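Local coordinates for protein fiber (Human adenovirus 26, PDB 6FJN) that forms the trimeric knob of the viral fiber, which probably attaches the virion to receptors on the host cell during entry, at residues A107-S112 with S120-I125. Sequence-based numbering, arbitrary orientation.
Sequences AYPKPS and SRTKII
The backbones of Tyr-108 and Thr-122 come together with their CA atoms 5.2 Å apart, where the irregular loop 107-112 passes the 3-10 turn 120-122. Arg-121 makes the polar link. Arg-121 NE donates to Ala-107 O at 2.8 Å, in the carbonyl plane and on a lone pair. The oxygen sits 29° out of the guanidinium plane, and the bond is bent at 142°. A weak second bond runs from NH2 to the same oxygen. One guanidinium face lies over Ala-107 CA. The chain is extended from CG to NE, which carries the charged group across to the loop. Arg-121 NH1 hydrogen-bonds to Thr-25 OG1 and the backbone O of Asp-9, both of the second subunit of the trimer. The turn leads into strand 123-129, at the edge, within this chain, of one of the knob's two antiparallel sheets. Tyr-108 OH hydrogen-bonds to the backbone N of Leu-181 on strand 176-181, tying the ring's far end to the other sheet. The Tyr-108 ring meets the turn obliquely, with CE1 3.5 Å from Arg-121 O and CD1 3.8 Å from Thr-122 CA. Ala-107 CB sits over the ring centre. Thr-122 CG2 packs 3.9 Å from Tyr-108 CA, while its OG1 bonds to Tyr-119 O.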
loop_
_atom_site.group_PDB
_atom_site.type_symbol
_atom_site.label_atom_id
_atom_site.label_comp_id
_atom_site.label_asym_id
_atom_site.label_seq_id
_atom_site.Cartn_x
_atom_site.Cartn_y
_atom_site.Cartn_z
ATOM N N ALA A 107 -9.743 15.958 6.309
ATOM C CA ALA A 107 -8.989 15.439 5.158
ATOM C C ALA A 107 -9.925 15.190 3.994
ATOM O O ALA A 107 -9.595 15.409 2.799
ATOM C CB ALA A 107 -8.313 14.138 5.530
ATOM N N TYR A 108 -11.104 14.633 4.329
ATOM C CA TYR A 108 -12.036 14.132 3.303
ATOM C C TYR A 108 -13.405 14.728 3.542
ATOM O O TYR A 108 -14.308 14.082 4.103
ATOM C CB TYR A 108 -12.081 12.598 3.268
ATOM C CG TYR A 108 -10.752 11.929 3.461
ATOM C CD1 TYR A 108 -9.720 12.095 2.582
ATOM C CD2 TYR A 108 -10.522 11.091 4.553
ATOM C CE1 TYR A 108 -8.506 11.448 2.746
ATOM C CE2 TYR A 108 -9.314 10.437 4.733
ATOM C CZ TYR A 108 -8.308 10.610 3.835
ATOM O OH TYR A 108 -7.105 9.968 4.049
ATOM N N PRO A 109 -13.598 15.993 3.169
ATOM C CA PRO A 109 -14.867 16.635 3.457
ATOM C C PRO A 109 -15.953 16.134 2.523
ATOM O O PRO A 109 -15.721 15.760 1.395
ATOM C CB PRO A 109 -14.563 18.122 3.250
ATOM C CG PRO A 109 -13.423 18.120 2.285
ATOM C CD PRO A 109 -12.627 16.910 2.543
ATOM N N LYS A 110 -17.175 16.194 3.025
ATOM C CA LYS A 110 -18.322 15.922 2.200
ATOM C C LYS A 110 -18.382 16.926 1.063
ATOM O O LYS A 110 -17.949 18.084 1.200
ATOM C CB LYS A 110 -19.628 16.088 2.984
ATOM C CG LYS A 110 -19.716 15.223 4.227
ATOM C CD LYS A 110 -20.288 13.866 3.986
ATOM C CE LYS A 110 -21.680 13.803 4.617
ATOM N NZ LYS A 110 -22.417 12.747 3.934
ATOM N N PRO A 111 -18.976 16.519 -0.052
ATOM C CA PRO A 111 -19.150 17.502 -1.123
ATOM C C PRO A 111 -19.998 18.689 -0.703
ATOM O O PRO A 111 -20.917 18.553 0.130
ATOM C CB PRO A 111 -19.898 16.733 -2.189
ATOM C CG PRO A 111 -19.680 15.308 -1.876
ATOM C CD PRO A 111 -19.607 15.236 -0.390
ATOM N N SER A 112 -19.642 19.841 -1.229
ATOM C CA SER A 112 -20.390 21.047 -0.929
ATOM C C SER A 112 -20.202 22.011 -2.072
ATOM O O SER A 112 -19.070 22.209 -2.522
ATOM C CB SER A 112 -19.884 21.643 0.389
ATOM O OG SER A 112 -20.409 22.933 0.606
ATOM N N SER A 120 -8.694 15.895 -4.805
ATOM C CA SER A 120 -8.365 14.556 -5.290
ATOM C C SER A 120 -7.895 13.622 -4.177
ATOM O O SER A 120 -7.977 12.429 -4.353
ATOM C CB SER A 120 -7.338 14.634 -6.413
ATOM O OG SER A 120 -7.802 15.434 -7.476
ATOM N N ARG A 121 -7.405 14.190 -3.068
ATOM C CA ARG A 121 -6.938 13.336 -1.983
ATOM C C ARG A 121 -8.061 12.513 -1.350
ATOM O O ARG A 121 -7.785 11.534 -0.650
ATOM C CB ARG A 121 -6.232 14.147 -0.902
ATOM C CG ARG A 121 -7.149 15.028 -0.055
ATOM C CD ARG A 121 -6.359 15.874 0.919
ATOM N NE ARG A 121 -7.272 16.625 1.761
ATOM C CZ ARG A 121 -6.963 17.620 2.541
ATOM N NH1 ARG A 121 -5.710 18.037 2.743
ATOM N NH2 ARG A 121 -7.959 18.244 3.163
ATOM N N THR A 122 -9.316 12.851 -1.616
ATOM C CA THR A 122 -10.468 12.053 -1.172
ATOM C C THR A 122 -10.587 10.716 -1.862
ATOM O O THR A 122 -11.449 9.931 -1.440
ATOM C CB THR A 122 -11.776 12.838 -1.326
ATOM O OG1 THR A 122 -12.053 13.062 -2.700
ATOM C CG2 THR A 122 -11.785 14.142 -0.543
ATOM N N LYS A 123 -9.761 10.455 -2.866
ATOM C CA LYS A 123 -9.791 9.192 -3.578
ATOM C C LYS A 123 -8.405 8.565 -3.588
ATOM O O LYS A 123 -7.377 9.242 -3.554
ATOM C CB LYS A 123 -10.298 9.367 -5.005
ATOM C CG LYS A 123 -11.775 9.668 -5.041
ATOM C CD LYS A 123 -12.302 9.915 -6.423
ATOM C CE LYS A 123 -13.803 10.104 -6.475
ATOM N NZ LYS A 123 -14.304 10.290 -7.868
ATOM N N ILE A 124 -8.431 7.237 -3.711
ATOM C CA ILE A 124 -7.294 6.391 -4.062
ATOM C C ILE A 124 -7.649 5.714 -5.365
ATOM O O ILE A 124 -8.756 5.148 -5.460
ATOM C CB ILE A 124 -7.011 5.320 -2.997
ATOM C CG1 ILE A 124 -6.729 5.950 -1.656
ATOM C CG2 ILE A 124 -5.921 4.384 -3.456
ATOM C CD1 ILE A 124 -6.948 4.939 -0.547
ATOM N N ILE A 125 -6.780 5.761 -6.384
ATOM C CA ILE A 125 -7.047 5.061 -7.625
ATOM C C ILE A 125 -5.855 4.190 -7.924
ATOM O O ILE A 125 -4.681 4.675 -7.888
ATOM C CB ILE A 125 -7.313 6.037 -8.776
ATOM C CG1 ILE A 125 -8.642 6.779 -8.523
ATOM C CG2 ILE A 125 -7.395 5.312 -10.116
ATOM C CD1 ILE A 125 -8.945 7.903 -9.473
#